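Heat-inducible transcription repressor HrcA (Thermotoga maritima, PDB 1STZ) probably represses the class I heat shock operons, grpE-dnaK-dnaJ and groELS, as a DNA-binding transcriptional regulator that prevents their heat-shock induction. Local coordinates at residues R20-L23 / Y24-R28; R218-E221 / S222-E226. All blocks are in the same frame, centred on the assembly; numbering follows the deposited sequence.

Contact 1. Residues R20-L23 / Y24-R28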
# COMPACT_ATOMS: atom_id res chain seq x y z
N ARG A 20 -9.01 -38.54 -1.52
CA ARG A 20 -8.89 -37.26 -0.83
C ARG A 20 -8.28 -36.22 -1.77
O ARG A 20 -8.77 -35.11 -1.86
CB ARG A 20 -8.03 -37.40 0.44
CG ARG A 20 -8.78 -37.89 1.68
CD ARG A 20 -7.93 -37.90 2.95
NE ARG A 20 -8.22 -39.09 3.77
CZ ARG A 20 -9.30 -39.24 4.55
NH1 ARG A 20 -10.22 -38.28 4.63
NH2 ARG A 20 -9.47 -40.36 5.24
N LYS A 21 -7.23 -36.60 -2.48
CA LYS A 21 -6.58 -35.71 -3.43
C LYS A 21 -7.52 -35.39 -4.59
O LYS A 21 -7.58 -34.25 -5.02
CB LYS A 21 -5.28 -36.31 -3.94
CG LYS A 21 -4.24 -36.54 -2.84
CD LYS A 21 -2.91 -35.83 -3.11
CE LYS A 21 -1.98 -36.63 -4.02
NZ LYS A 21 -0.54 -36.26 -3.85
N VAL A 22 -8.27 -36.37 -5.06
CA VAL A 22 -9.23 -36.14 -6.14
C VAL A 22 -10.31 -35.13 -5.71
O VAL A 22 -10.70 -34.26 -6.49
CB VAL A 22 -9.91 -37.46 -6.60
CG1 VAL A 22 -11.02 -37.18 -7.60
CG2 VAL A 22 -8.88 -38.41 -7.21
N LEU A 23 -10.78 -35.24 -4.48
CA LEU A 23 -11.81 -34.34 -3.98
C LEU A 23 -11.23 -32.93 -3.87
O LEU A 23 -11.87 -31.95 -4.21
CB LEU A 23 -12.30 -34.80 -2.61
CG LEU A 23 -13.72 -34.44 -2.16
CD1 LEU A 23 -13.81 -34.31 -0.65
CD2 LEU A 23 -14.32 -33.24 -2.84
N TYR A 24 -10.00 -32.87 -3.38
CA TYR A 24 -9.29 -31.61 -3.22
C TYR A 24 -9.13 -30.90 -4.57
O TYR A 24 -9.40 -29.70 -4.68
CB TYR A 24 -7.93 -31.89 -2.59
CG TYR A 24 -7.15 -30.67 -2.28
CD1 TYR A 24 -6.09 -30.28 -3.07
CD2 TYR A 24 -7.47 -29.89 -1.18
CE1 TYR A 24 -5.35 -29.16 -2.78
CE2 TYR A 24 -6.75 -28.77 -0.88
CZ TYR A 24 -5.70 -28.41 -1.68
OH TYR A 24 -5.00 -27.28 -1.38
N CYS A 25 -8.74 -31.64 -5.61
CA CYS A 25 -8.53 -31.03 -6.92
C CYS A 25 -9.83 -30.52 -7.53
O CYS A 25 -9.85 -29.43 -8.10
CB CYS A 25 -7.83 -31.99 -7.89
SG CYS A 25 -6.06 -32.06 -7.59
N ILE A 26 -10.90 -31.30 -7.41
CA ILE A 26 -12.21 -30.92 -7.92
C ILE A 26 -12.64 -29.57 -7.33
O ILE A 26 -13.01 -28.66 -8.07
CB ILE A 26 -13.27 -32.02 -7.60
CG1 ILE A 26 -13.07 -33.23 -8.51
CG2 ILE A 26 -14.70 -31.49 -7.73
CD1 ILE A 26 -13.64 -34.52 -7.97
N VAL A 27 -12.58 -29.45 -6.01
CA VAL A 27 -12.99 -28.23 -5.32
C VAL A 27 -12.11 -27.06 -5.70
O VAL A 27 -12.60 -25.97 -5.97
CB VAL A 27 -12.97 -28.41 -3.78
CG1 VAL A 27 -13.36 -27.12 -3.10
CG2 VAL A 27 -13.94 -29.51 -3.36
N ARG A 28 -10.80 -27.28 -5.77
CA ARG A 28 -9.87 -26.24 -6.16
C ARG A 28 -10.14 -25.78 -7.59
O ARG A 28 -10.15 -24.59 -7.88
CB ARG A 28 -8.43 -26.78 -6.06
CG ARG A 28 -7.36 -25.74 -6.23
CD ARG A 28 -6.01 -26.32 -6.59
NE ARG A 28 -5.19 -26.64 -5.41
CZ ARG A 28 -4.57 -25.73 -4.65
NH1 ARG A 28 -4.69 -24.43 -4.92
NH2 ARG A 28 -3.83 -26.12 -3.61
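Val27 and Leu23 meet because their first torsions send one branch of each to the same flank of the helix. Val27 sets CG1 anti to its backbone N (chi1 178°), which leaves CG2 beside that N, facing back down the helix. Leu23 turns CG away from its own N and beside its carbonyl carbon (chi1 -153°), which leads the branch forward. Leu23 CD2 then lies 3.8 Å from Val27 CG2, and the two side chains run side by side, pointing the same way. Val27 CG2 also rests 3.3 Å from Leu23 O, the oxygen that accepts the Val27 N-H.

One residue earlier, Val22 and Ile26 repeat the spacing with a different shape. Ile26 bends CG1 back toward the preceding turn, and its CD1 ends 3.8 Å from Val22 CG1. These two side chains cross at a slant. Ile26 CD1 also sits 3.3 Å from Val22 O, so the methyl lies against a carbonyl oxygen that also accepts the Ile26 N-H.

Four i to i+4 bonds link 20-23 to 24-28. Of these four, Val27 N to Leu23 O (3.2 Å) is the straightest at the hydrogen, and Cys25 N to Lys21 O is the shortest at 2.9 Å.

Val22 and Ile26 face helix 52-64, where Val22 touches Ile55 and Ile26 touches Met59. Leu23 lies between two helices, touching Leu62 on 52-64 and Phe86 on 81-94. Val27 touches Tyr87 on helix 81-94. The ring of Tyr24 meets that of Tyr87 with the planes about 30° apart.

This is i to i+4 packing on a regular alpha helix. Here it joins helix 17-33 to helices 52-64 and 81-94 in the N-terminal helical part of the repressor, consistent with the winged-helix DNA-binding domain of the HrcA family.

Contact 2. Residues R218-E221 / S222-E226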
# COMPACT_ATOMS: atom_id res chain seq x y z
N ARG A 218 -25.91 22.27 22.69
CA ARG A 218 -26.78 21.44 21.84
C ARG A 218 -26.00 20.91 20.64
O ARG A 218 -26.24 19.79 20.19
CB ARG A 218 -27.96 22.28 21.33
CG ARG A 218 -29.33 21.59 21.39
CD ARG A 218 -30.51 22.56 21.19
NE ARG A 218 -30.35 23.75 22.02
CZ ARG A 218 -30.86 24.96 21.76
NH1 ARG A 218 -31.60 25.18 20.68
NH2 ARG A 218 -30.63 25.95 22.61
N LEU A 219 -25.09 21.73 20.13
CA LEU A 219 -24.22 21.32 19.03
C LEU A 219 -23.37 20.15 19.48
O LEU A 219 -23.29 19.14 18.78
CB LEU A 219 -23.31 22.49 18.60
CG LEU A 219 -22.84 22.61 17.14
CD1 LEU A 219 -21.53 23.41 17.05
CD2 LEU A 219 -22.69 21.28 16.44
N ILE A 220 -22.75 20.28 20.65
CA ILE A 220 -21.89 19.22 21.19
C ILE A 220 -22.66 17.91 21.38
O ILE A 220 -22.13 16.85 21.08
CB ILE A 220 -21.18 19.68 22.52
CG1 ILE A 220 -19.76 20.15 22.23
CG2 ILE A 220 -21.12 18.54 23.55
CD1 ILE A 220 -19.69 21.38 21.36
N GLU A 221 -23.90 17.99 21.87
CA GLU A 221 -24.73 16.80 22.09
C GLU A 221 -25.02 16.08 20.78
O GLU A 221 -25.06 14.85 20.74
CB GLU A 221 -26.05 17.15 22.81
CG GLU A 221 -27.13 16.07 22.67
CD GLU A 221 -28.19 16.11 23.77
OE1 GLU A 221 -28.63 17.21 24.16
OE2 GLU A 221 -28.59 15.01 24.21
N SER A 222 -25.24 16.83 19.70
CA SER A 222 -25.47 16.21 18.38
C SER A 222 -24.20 15.61 17.77
O SER A 222 -24.28 14.63 17.02
CB SER A 222 -26.12 17.20 17.41
OG SER A 222 -25.26 18.28 17.09
N LEU A 223 -23.03 16.18 18.09
CA LEU A 223 -21.76 15.65 17.57
C LEU A 223 -21.38 14.34 18.25
O LEU A 223 -20.96 13.40 17.59
CB LEU A 223 -20.62 16.66 17.72
CG LEU A 223 -20.75 17.94 16.88
CD1 LEU A 223 -19.62 18.90 17.21
CD2 LEU A 223 -20.78 17.60 15.38
N ILE A 224 -21.52 14.30 19.57
CA ILE A 224 -21.27 13.08 20.34
C ILE A 224 -22.33 12.04 20.02
O ILE A 224 -22.03 10.87 19.78
CB ILE A 224 -21.27 13.38 21.86
CG1 ILE A 224 -20.07 14.25 22.21
CG2 ILE A 224 -21.23 12.07 22.66
CD1 ILE A 224 -20.19 14.95 23.52
N GLY A 225 -23.58 12.50 20.02
CA GLY A 225 -24.72 11.65 19.72
C GLY A 225 -25.00 11.53 18.23
O GLY A 225 -26.13 11.23 17.85
N GLU A 226 -23.99 11.76 17.39
CA GLU A 226 -24.14 11.60 15.94
C GLU A 226 -24.60 10.17 15.67
O GLU A 226 -24.09 9.23 16.27
CB GLU A 226 -22.81 11.91 15.21
CG GLU A 226 -21.67 10.90 15.45
CD GLU A 226 -20.28 11.40 14.99
OE1 GLU A 226 -20.09 12.63 14.85
OE2 GLU A 226 -19.37 10.55 14.80
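Leu219 O is gripped by two donors, the hydroxyl of Ser222 and the backbone N-H of Leu223. Ser222 OG gives the shorter bond, 2.7 Å to Leu219 O. It approaches from the side, with a C=O...donor angle of 124°. Leu223 N lies 3.1 Å from Leu219 O and comes in the carbonyl plane. Ser222 OG stands between its own backbone N and carbonyl carbon (chi1 66°), which points the hydroxyl back at the preceding turn. The serine thus returns its polar end to its own helix.

Ile220 O takes a sound bond from Ile224 N at 3.0 Å, almost straight at the hydrogen (172°). Leu223 N makes a weak second bond to the same oxygen. One turn is also closed by Gly225 N, 2.9 Å from Glu221 O, with the donor above the carbonyl plane. Gly225 is the first residue to leave helical backbone angles.

Two apolar i to i+4 pairs lie along the helix. Leu219 CD2 comes 3.9 Å from Leu223 CG, and Ile220 CG2 comes 3.7 Å from Ile224 CD1. In both pairs the side chains slant across each other. Ile224 sets CG1 beside its backbone N, so the chain runs back over Ile220 O.

Ile220, Leu223 and Ile224 pack on Phe162 of strand 159-166, while Leu219 and Leu223 touch Ile176 of strand 169-177. Leu219 packs on Pro112 and Leu223 on Leu113, both of the second subunit. Glu221 is extended beyond CG, and its OE1 forms a salt bridge with Lys212.

The arrangement is a helix C-terminal end with an added serine-to-carbonyl bond at i-3. In HrcA it lays helix 215-224 against the three-stranded antiparallel sheet and forms part of a subunit contact.

In the fold
Contact 1 and contact 2 are separate local contacts within one elongated chain. Their centres are 56 Å apart, their nearest atoms about 42 Å, and they do not touch. They lie on opposite sides of the chain's centre, each about 28 Å from it. Contact 1 comes first in sequence, within the N-terminal group of helices. Contact 2 follows within the C-terminal family region, beside the sheet of strands 149-154, 159-166 and 169-177. Their surroundings also differ. No other chain of the assembly touches 20-28, whereas Leu219 and Leu223 of 218-226 pack on a second subunit. This fits a repressor whose DNA-binding and dimerization parts are probably distinct.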